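Long-range contact in cytochrome P450 RhF (Acinetobacter radioresistens, PDB 6RO8), which probably acts as a heme-dependent oxygenase of the cytochrome P450 family, this chain being the heme domain of a longer, multidomain protein: residues V144-I156 and M389-I402. Numbering follows the deposited sequence.
Sequences VRELVRKKVDGFI and MEMCIFIEELSRRI
Asp153 OD1 receives both terminal nitrogens of Arg401, forming the salt bridge that ties residues 144-156 to residues 389-402. The firmer bond comes from Arg401 NH2, at 2.9 Å from Asp153 OD1 and nearly along the C-O axis; Arg401 NH1 adds a weak one of 3.3 Å to the same Asp153 OD1. Within its own helix Arg401 is also held by Glu397, whose OE1 lies in the guanidinium plane and accepts a fairly straight bond (165°) from Arg401 NH1, 2.8 Å long. The methyl CG2 of Val152 sits over one face of this guanidinium. Glu397 OE2 takes weak bonds from Arg400, which also pairs with Glu396 and extends the network to five residues.

Toward the N-terminal ends of both segments the contact becomes mainly apolar. With CG1 anti to the backbone N (chi1 178°), Val148 aims that methyl at Glu397 CB, 3.5 Å away, and leaves CG2 for Ile393 CG2 and, at 3.7 Å, Phe394 CE1. One turn earlier, Val144 puts CG1 against Ile393 CD1 and CG2 beside the sulfur of Met389 at 3.6 Å. Past the salt bridge, at the C-terminal end, Ile156 CD1 rests on CG1 and CD1 of Ile402, and Leu398 CD2 approaches the edge of the Phe155 ring at 4.4 Å from CZ.

The helices run roughly parallel, their axes crossing at -36°. Order along the chain identifies them as the D and L helices of the P450 four-helix core; helices 163-168 and 170-179, together corresponding to E, and 273-288 (the later part of I) also pack against them. Glu390, on the L helix after the heme-ligating Cys381, lies about 5 Å from the heme by its side chain. Beside the hydrophobic seam, Arg401 offsets the charges of Asp153 and the buried Glu397, probably favouring their ionised forms, while they fix its guanidinium between the two helices.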
ATOM      1  N   VAL A 144      17.366   7.629   6.545  1.00 82.57           N
ATOM      2  CA  VAL A 144      16.073   8.279   6.704  1.00 79.17           C
ATOM      3  C   VAL A 144      16.188   9.471   7.643  1.00 83.77           C
ATOM      4  O   VAL A 144      15.650  10.549   7.368  1.00 89.60           O
ATOM      5  CB  VAL A 144      15.014   7.271   7.198  1.00 75.64           C
ATOM      6  CG1 VAL A 144      13.660   7.930   7.250  1.00 72.12           C
ATOM      7  CG2 VAL A 144      14.936   6.070   6.262  1.00 73.45           C
ATOM      8  N   ARG A 145      16.904   9.312   8.757  1.00 82.14           N
ATOM      9  CA  ARG A 145      16.943  10.397   9.734  1.00 86.87           C
ATOM     10  C   ARG A 145      17.676  11.619   9.197  1.00 87.64           C
ATOM     11  O   ARG A 145      17.281  12.753   9.485  1.00 94.95           O
ATOM     12  CB  ARG A 145      17.575   9.930  11.032  1.00 86.86           C
ATOM     13  CG  ARG A 145      17.051  10.701  12.226  1.00102.06           C
ATOM     14  CD  ARG A 145      16.687   9.737  13.327  1.00112.12           C
ATOM     15  NE  ARG A 145      17.587   8.587  13.372  1.00122.80           N
ATOM     16  CZ  ARG A 145      17.336   7.457  14.027  1.00127.71           C
ATOM     17  NH1 ARG A 145      16.195   7.308  14.695  1.00130.85           N
ATOM     18  NH2 ARG A 145      18.230   6.470  14.011  1.00122.43           N
ATOM     19  N   GLU A 146      18.742  11.417   8.423  1.00 97.99           N
ATOM     20  CA  GLU A 146      19.409  12.557   7.800  1.00103.16           C
ATOM     21  C   GLU A 146      18.464  13.283   6.854  1.00 99.32           C
ATOM     22  O   GLU A 146      18.412  14.519   6.840  1.00100.63           O
ATOM     23  CB  GLU A 146      20.660  12.100   7.049  1.00105.84           C
ATOM     24  CG  GLU A 146      21.831  11.712   7.927  1.00118.34           C
ATOM     25  CD  GLU A 146      22.470  12.900   8.628  1.00139.48           C
ATOM     26  OE1 GLU A 146      23.086  13.753   7.939  1.00144.26           O
ATOM     27  OE2 GLU A 146      22.365  12.976   9.874  1.00141.69           O
ATOM     28  N   LEU A 147      17.693  12.529   6.066  1.00 88.44           N
ATOM     29  CA  LEU A 147      16.809  13.149   5.089  1.00 92.22           C
ATOM     30  C   LEU A 147      15.759  14.009   5.776  1.00 92.04           C
ATOM     31  O   LEU A 147      15.529  15.162   5.389  1.00 92.81           O
ATOM     32  CB  LEU A 147      16.142  12.073   4.221  1.00 96.92           C
ATOM     33  CG  LEU A 147      17.029  11.389   3.179  1.00 86.29           C
ATOM     34  CD1 LEU A 147      16.200  10.467   2.310  1.00 79.52           C
ATOM     35  CD2 LEU A 147      17.737  12.434   2.332  1.00 76.66           C
ATOM     36  N   VAL A 148      15.111  13.458   6.802  1.00 87.15           N
ATOM     37  CA  VAL A 148      14.029  14.169   7.465  1.00 85.67           C
ATOM     38  C   VAL A 148      14.561  15.392   8.206  1.00 92.95           C
ATOM     39  O   VAL A 148      13.892  16.431   8.281  1.00101.43           O
ATOM     40  CB  VAL A 148      13.287  13.203   8.401  1.00 83.91           C
ATOM     41  CG1 VAL A 148      12.187  13.913   9.138  1.00 72.65           C
ATOM     42  CG2 VAL A 148      12.734  12.031   7.604  1.00 80.85           C
ATOM     43  N   ARG A 149      15.769  15.296   8.762  1.00 89.88           N
ATOM     44  CA  ARG A 149      16.345  16.451   9.435  1.00 92.85           C
ATOM     45  C   ARG A 149      16.569  17.592   8.449  1.00105.26           C
ATOM     46  O   ARG A 149      16.320  18.763   8.764  1.00101.34           O
ATOM     47  CB  ARG A 149      17.660  16.075  10.110  1.00 96.45           C
ATOM     48  CG  ARG A 149      18.210  17.190  10.994  1.00114.17           C
ATOM     49  CD  ARG A 149      19.480  16.785  11.719  1.00120.21           C
ATOM     50  NE  ARG A 149      20.636  16.754  10.827  1.00122.29           N
ATOM     51  CZ  ARG A 149      21.088  15.668  10.210  1.00125.98           C
ATOM     52  NH1 ARG A 149      20.488  14.496  10.393  1.00121.53           N
ATOM     53  NH2 ARG A 149      22.149  15.758   9.417  1.00129.65           N
ATOM     54  N   LYS A 150      17.049  17.271   7.241  1.00105.46           N
ATOM     55  CA  LYS A 150      17.372  18.329   6.288  1.00106.60           C
ATOM     56  C   LYS A 150      16.120  18.876   5.630  1.00101.06           C
ATOM     57  O   LYS A 150      16.025  20.082   5.381  1.00100.41           O
ATOM     58  CB  LYS A 150      18.364  17.816   5.244  1.00103.70           C
ATOM     59  CG  LYS A 150      19.521  17.083   5.871  1.00110.35           C
ATOM     60  CD  LYS A 150      20.565  16.608   4.875  1.00114.68           C
ATOM     61  CE  LYS A 150      21.777  17.520   4.834  1.00117.76           C
ATOM     62  NZ  LYS A 150      22.507  17.344   3.548  1.00130.29           N
ATOM     63  N   LYS A 151      15.146  18.012   5.345  1.00 96.00           N
ATOM     64  CA  LYS A 151      13.921  18.501   4.724  1.00 92.52           C
ATOM     65  C   LYS A 151      13.214  19.507   5.626  1.00104.15           C
ATOM     66  O   LYS A 151      12.844  20.600   5.174  1.00113.57           O
ATOM     67  CB  LYS A 151      13.000  17.340   4.369  1.00 79.75           C
ATOM     68  CG  LYS A 151      13.271  16.796   2.973  1.00 87.82           C
ATOM     69  CD  LYS A 151      12.836  17.792   1.904  1.00 95.45           C
ATOM     70  CE  LYS A 151      13.799  17.853   0.721  1.00105.19           C
ATOM     71  NZ  LYS A 151      13.533  16.851  -0.356  1.00104.63           N
ATOM     72  N   VAL A 152      13.041  19.178   6.909  1.00 96.62           N
ATOM     73  CA  VAL A 152      12.410  20.149   7.790  1.00 92.25           C
ATOM     74  C   VAL A 152      13.356  21.295   8.105  1.00101.23           C
ATOM     75  O   VAL A 152      12.894  22.390   8.440  1.00101.84           O
ATOM     76  CB  VAL A 152      11.887  19.510   9.086  1.00 86.91           C
ATOM     77  CG1 VAL A 152      11.160  18.197   8.799  1.00 85.17           C
ATOM     78  CG2 VAL A 152      12.990  19.285  10.041  1.00 92.91           C
ATOM     79  N   ASP A 153      14.669  21.094   7.989  1.00100.98           N
ATOM     80  CA  ASP A 153      15.555  22.248   8.042  1.00114.47           C
ATOM     81  C   ASP A 153      15.139  23.260   6.988  1.00119.91           C
ATOM     82  O   ASP A 153      15.225  24.474   7.205  1.00126.44           O
ATOM     83  CB  ASP A 153      17.013  21.823   7.841  1.00113.05           C
ATOM     84  CG  ASP A 153      17.674  21.333   9.131  1.00114.09           C
ATOM     85  OD1 ASP A 153      17.086  21.506  10.226  1.00106.39           O
ATOM     86  OD2 ASP A 153      18.791  20.768   9.045  1.00119.53           O
ATOM     87  N   GLY A 154      14.615  22.772   5.864  1.00115.32           N
ATOM     88  CA  GLY A 154      14.284  23.659   4.767  1.00112.16           C
ATOM     89  C   GLY A 154      13.008  24.446   4.994  1.00110.82           C
ATOM     90  O   GLY A 154      12.919  25.616   4.622  1.00130.21           O
ATOM     91  N   PHE A 155      12.000  23.829   5.591  1.00106.51           N
ATOM     92  CA  PHE A 155      10.704  24.482   5.657  1.00109.43           C
ATOM     93  C   PHE A 155      10.315  24.939   7.055  1.00115.09           C
ATOM     94  O   PHE A 155       9.300  25.631   7.198  1.00118.86           O
ATOM     95  CB  PHE A 155       9.610  23.568   5.063  1.00107.73           C
ATOM     96  CG  PHE A 155       9.290  22.325   5.871  1.00104.41           C
ATOM     97  CD1 PHE A 155       8.518  22.394   7.026  1.00101.08           C
ATOM     98  CD2 PHE A 155       9.681  21.073   5.418  1.00105.75           C
ATOM     99  CE1 PHE A 155       8.189  21.247   7.735  1.00 99.46           C
ATOM    100  CE2 PHE A 155       9.353  19.923   6.127  1.00 99.90           C
ATOM    101  CZ  PHE A 155       8.600  20.010   7.282  1.00 93.01           C
ATOM    102  N   ILE A 156      11.094  24.594   8.082  1.00108.30           N
ATOM    103  CA  ILE A 156      10.714  24.931   9.442  1.00102.54           C
ATOM    104  C   ILE A 156      10.512  26.433   9.592  1.00113.21           C
ATOM    105  O   ILE A 156       9.685  26.870  10.398  1.00116.10           O
ATOM    106  CB  ILE A 156      11.789  24.398  10.407  1.00104.59           C
ATOM    107  CG1 ILE A 156      11.488  24.734  11.871  1.00110.23           C
ATOM    108  CG2 ILE A 156      13.146  24.991  10.054  1.00109.71           C
ATOM    109  CD1 ILE A 156      10.154  24.269  12.337  1.00107.49           C
ATOM    110  N   MET A 389       9.575   2.193  10.331  1.00 65.80           N
ATOM    111  CA  MET A 389      10.723   3.030  10.626  1.00 61.44           C
ATOM    112  C   MET A 389      10.547   4.424  10.034  1.00 63.43           C
ATOM    113  O   MET A 389      10.800   5.419  10.711  1.00 62.47           O
ATOM    114  CB  MET A 389      11.967   2.355  10.083  1.00 73.56           C
ATOM    115  CG  MET A 389      13.197   3.169  10.090  1.00 90.03           C
ATOM    116  SD  MET A 389      13.623   3.468   8.376  1.00110.64           S
ATOM    117  CE  MET A 389      14.291   1.898   7.862  1.00 91.10           C
ATOM    118  N   GLU A 390      10.085   4.531   8.778  1.00 60.43           N
ATOM    119  CA  GLU A 390       9.977   5.864   8.185  1.00 67.62           C
ATOM    120  C   GLU A 390       8.878   6.671   8.859  1.00 74.22           C
ATOM    121  O   GLU A 390       9.038   7.876   9.075  1.00 86.76           O
ATOM    122  CB  GLU A 390       9.746   5.766   6.683  1.00 72.96           C
ATOM    123  CG  GLU A 390      10.883   5.104   5.944  1.00 76.19           C
ATOM    124  CD  GLU A 390      10.674   5.094   4.450  1.00 81.85           C
ATOM    125  OE1 GLU A 390      10.484   6.176   3.861  1.00 81.92           O
ATOM    126  OE2 GLU A 390      10.693   3.993   3.867  1.00 88.96           O
ATOM    127  N   MET A 391       7.788   6.011   9.265  1.00 67.52           N
ATOM    128  CA  MET A 391       6.704   6.725   9.932  1.00 68.20           C
ATOM    129  C   MET A 391       7.138   7.259  11.303  1.00 68.44           C
ATOM    130  O   MET A 391       6.853   8.413  11.645  1.00 67.90           O
ATOM    131  CB  MET A 391       5.496   5.799  10.036  1.00 66.20           C
ATOM    132  CG  MET A 391       4.839   5.509   8.664  1.00 56.57           C
ATOM    133  SD  MET A 391       3.604   4.221   8.885  1.00 61.57           S
ATOM    134  CE  MET A 391       2.254   5.106   9.681  1.00 59.30           C
ATOM    135  N   CYS A 392       7.854   6.459  12.096  1.00 61.97           N
ATOM    136  CA  CYS A 392       8.343   6.966  13.389  1.00 71.32           C
ATOM    137  C   CYS A 392       9.250   8.180  13.235  1.00 74.18           C
ATOM    138  O   CYS A 392       9.033   9.199  13.902  1.00 79.31           O
ATOM    139  CB  CYS A 392       9.039   5.845  14.160  1.00 64.92           C
ATOM    140  SG  CYS A 392       7.962   4.411  14.394  1.00 71.92           S
ATOM    141  N   ILE A 393      10.251   8.105  12.354  1.00 73.43           N
ATOM    142  CA  ILE A 393      11.179   9.224  12.208  1.00 74.78           C
ATOM    143  C   ILE A 393      10.435  10.489  11.787  1.00 76.20           C
ATOM    144  O   ILE A 393      10.666  11.572  12.344  1.00 80.14           O
ATOM    145  CB  ILE A 393      12.307   8.877  11.220  1.00 72.92           C
ATOM    146  CG1 ILE A 393      13.277   7.868  11.849  1.00 71.16           C
ATOM    147  CG2 ILE A 393      13.084  10.127  10.819  1.00 68.33           C
ATOM    148  CD1 ILE A 393      13.863   6.877  10.840  1.00 77.18           C
ATOM    149  N   PHE A 394       9.510  10.374  10.830  1.00 75.97           N
ATOM    150  CA  PHE A 394       8.702  11.538  10.466  1.00 73.74           C
ATOM    151  C   PHE A 394       8.070  12.155  11.700  1.00 75.46           C
ATOM    152  O   PHE A 394       8.266  13.340  11.990  1.00 83.96           O
ATOM    153  CB  PHE A 394       7.603  11.172   9.467  1.00 71.36           C
ATOM    154  CG  PHE A 394       8.083  11.012   8.067  1.00 85.31           C
ATOM    155  CD1 PHE A 394       8.940  11.943   7.500  1.00 89.36           C
ATOM    156  CD2 PHE A 394       7.672   9.920   7.307  1.00 85.68           C
ATOM    157  CE1 PHE A 394       9.375  11.781   6.196  1.00 92.72           C
ATOM    158  CE2 PHE A 394       8.105   9.754   6.021  1.00 81.45           C
ATOM    159  CZ  PHE A 394       8.950  10.683   5.458  1.00 93.44           C
ATOM    160  N   ILE A 395       7.340  11.343  12.459  1.00 66.33           N
ATOM    161  CA  ILE A 395       6.582  11.859  13.591  1.00 77.56           C
ATOM    162  C   ILE A 395       7.510  12.333  14.710  1.00 81.55           C
ATOM    163  O   ILE A 395       7.258  13.368  15.344  1.00 79.36           O
ATOM    164  CB  ILE A 395       5.598  10.786  14.079  1.00 75.89           C
ATOM    165  CG1 ILE A 395       4.606  10.453  12.966  1.00 65.71           C
ATOM    166  CG2 ILE A 395       4.895  11.253  15.342  1.00 78.42           C
ATOM    167  CD1 ILE A 395       3.878   9.145  13.189  1.00 66.03           C
ATOM    168  N   GLU A 396       8.587  11.584  14.982  1.00 80.31           N
ATOM    169  CA  GLU A 396       9.540  12.015  15.995  1.00 80.37           C
ATOM    170  C   GLU A 396      10.103  13.381  15.641  1.00 82.18           C
ATOM    171  O   GLU A 396      10.073  14.306  16.462  1.00 79.26           O
ATOM    172  CB  GLU A 396      10.668  10.989  16.157  1.00 85.57           C
ATOM    173  CG  GLU A 396      11.461  11.113  17.484  1.00 85.34           C
ATOM    174  CD  GLU A 396      12.554  12.180  17.423  1.00100.39           C
ATOM    175  OE1 GLU A 396      12.895  12.555  16.282  1.00101.42           O
ATOM    176  OE2 GLU A 396      13.064  12.646  18.496  1.00 95.03           O
ATOM    177  N   GLU A 397      10.600  13.532  14.405  1.00 81.62           N
ATOM    178  CA  GLU A 397      11.212  14.793  14.000  1.00 85.73           C
ATOM    179  C   GLU A 397      10.221  15.938  14.140  1.00 92.85           C
ATOM    180  O   GLU A 397      10.522  16.967  14.759  1.00108.88           O
ATOM    181  CB  GLU A 397      11.737  14.700  12.564  1.00 71.92           C
ATOM    182  CG  GLU A 397      12.627  15.885  12.107  1.00 76.24           C
ATOM    183  CD  GLU A 397      14.027  15.847  12.742  1.00 94.07           C
ATOM    184  OE1 GLU A 397      14.770  16.867  12.656  1.00 96.54           O
ATOM    185  OE2 GLU A 397      14.388  14.795  13.332  1.00 91.04           O
ATOM    186  N   LEU A 398       9.010  15.744  13.615  1.00 81.90           N
ATOM    187  CA  LEU A 398       8.004  16.801  13.620  1.00 83.63           C
ATOM    188  C   LEU A 398       7.543  17.144  15.031  1.00 85.14           C
ATOM    189  O   LEU A 398       7.431  18.322  15.380  1.00 85.04           O
ATOM    190  CB  LEU A 398       6.808  16.386  12.764  1.00 77.05           C
ATOM    191  CG  LEU A 398       7.024  16.514  11.259  1.00 73.85           C
ATOM    192  CD1 LEU A 398       5.899  15.822  10.489  1.00 70.40           C
ATOM    193  CD2 LEU A 398       7.136  17.972  10.884  1.00 72.22           C
ATOM    194  N   SER A 399       7.239  16.135  15.847  1.00 85.82           N
ATOM    195  CA  SER A 399       6.755  16.413  17.193  1.00 83.73           C
ATOM    196  C   SER A 399       7.857  16.937  18.094  1.00 93.62           C
ATOM    197  O   SER A 399       7.566  17.627  19.076  1.00106.90           O
ATOM    198  CB  SER A 399       6.139  15.158  17.799  1.00 82.43           C
ATOM    199  OG  SER A 399       7.131  14.157  17.952  1.00 93.66           O
ATOM    200  N   ARG A 400       9.112  16.633  17.769  1.00 89.61           N
ATOM    201  CA  ARG A 400      10.229  17.149  18.550  1.00 91.92           C
ATOM    202  C   ARG A 400      10.451  18.627  18.280  1.00 97.11           C
ATOM    203  O   ARG A 400      10.605  19.425  19.213  1.00102.89           O
ATOM    204  CB  ARG A 400      11.501  16.372  18.229  1.00 88.57           C
ATOM    205  CG  ARG A 400      12.597  16.602  19.214  1.00 93.17           C
ATOM    206  CD  ARG A 400      13.803  15.757  18.881  1.00 92.27           C
ATOM    207  NE  ARG A 400      14.612  16.352  17.826  1.00 91.43           N
ATOM    208  CZ  ARG A 400      14.838  15.767  16.658  1.00 98.37           C
ATOM    209  NH1 ARG A 400      14.311  14.578  16.414  1.00 96.89           N
ATOM    210  NH2 ARG A 400      15.587  16.367  15.735  1.00104.88           N
ATOM    211  N   ARG A 401      10.463  19.010  17.006  1.00 92.41           N
ATOM    212  CA  ARG A 401      10.884  20.345  16.628  1.00 92.95           C
ATOM    213  C   ARG A 401       9.729  21.296  16.361  1.00103.25           C
ATOM    214  O   ARG A 401       9.935  22.516  16.377  1.00108.53           O
ATOM    215  CB  ARG A 401      11.790  20.267  15.400  1.00 85.58           C
ATOM    216  CG  ARG A 401      12.965  19.343  15.622  1.00 85.12           C
ATOM    217  CD  ARG A 401      13.771  19.190  14.373  1.00 86.73           C
ATOM    218  NE  ARG A 401      14.040  20.476  13.748  1.00 97.98           N
ATOM    219  CZ  ARG A 401      14.723  20.613  12.620  1.00105.71           C
ATOM    220  NH1 ARG A 401      15.185  19.525  12.010  1.00101.59           N
ATOM    221  NH2 ARG A 401      14.936  21.822  12.102  1.00103.83           N
ATOM    222  N   ILE A 402       8.529  20.782  16.117  1.00 98.15           N
ATOM    223  CA  ILE A 402       7.364  21.642  15.954  1.00 89.62           C
ATOM    224  C   ILE A 402       6.248  21.100  16.835  1.00 86.96           C
ATOM    225  O   ILE A 402       5.266  20.545  16.320  1.00 94.77           O
ATOM    226  CB  ILE A 402       6.908  21.703  14.491  1.00 96.30           C
ATOM    227  CG1 ILE A 402       8.092  21.804  13.529  1.00 90.12           C
ATOM    228  CG2 ILE A 402       6.000  22.867  14.302  1.00 93.02           C
ATOM    229  CD1 ILE A 402       7.663  21.860  12.071  1.00 85.14           C
TER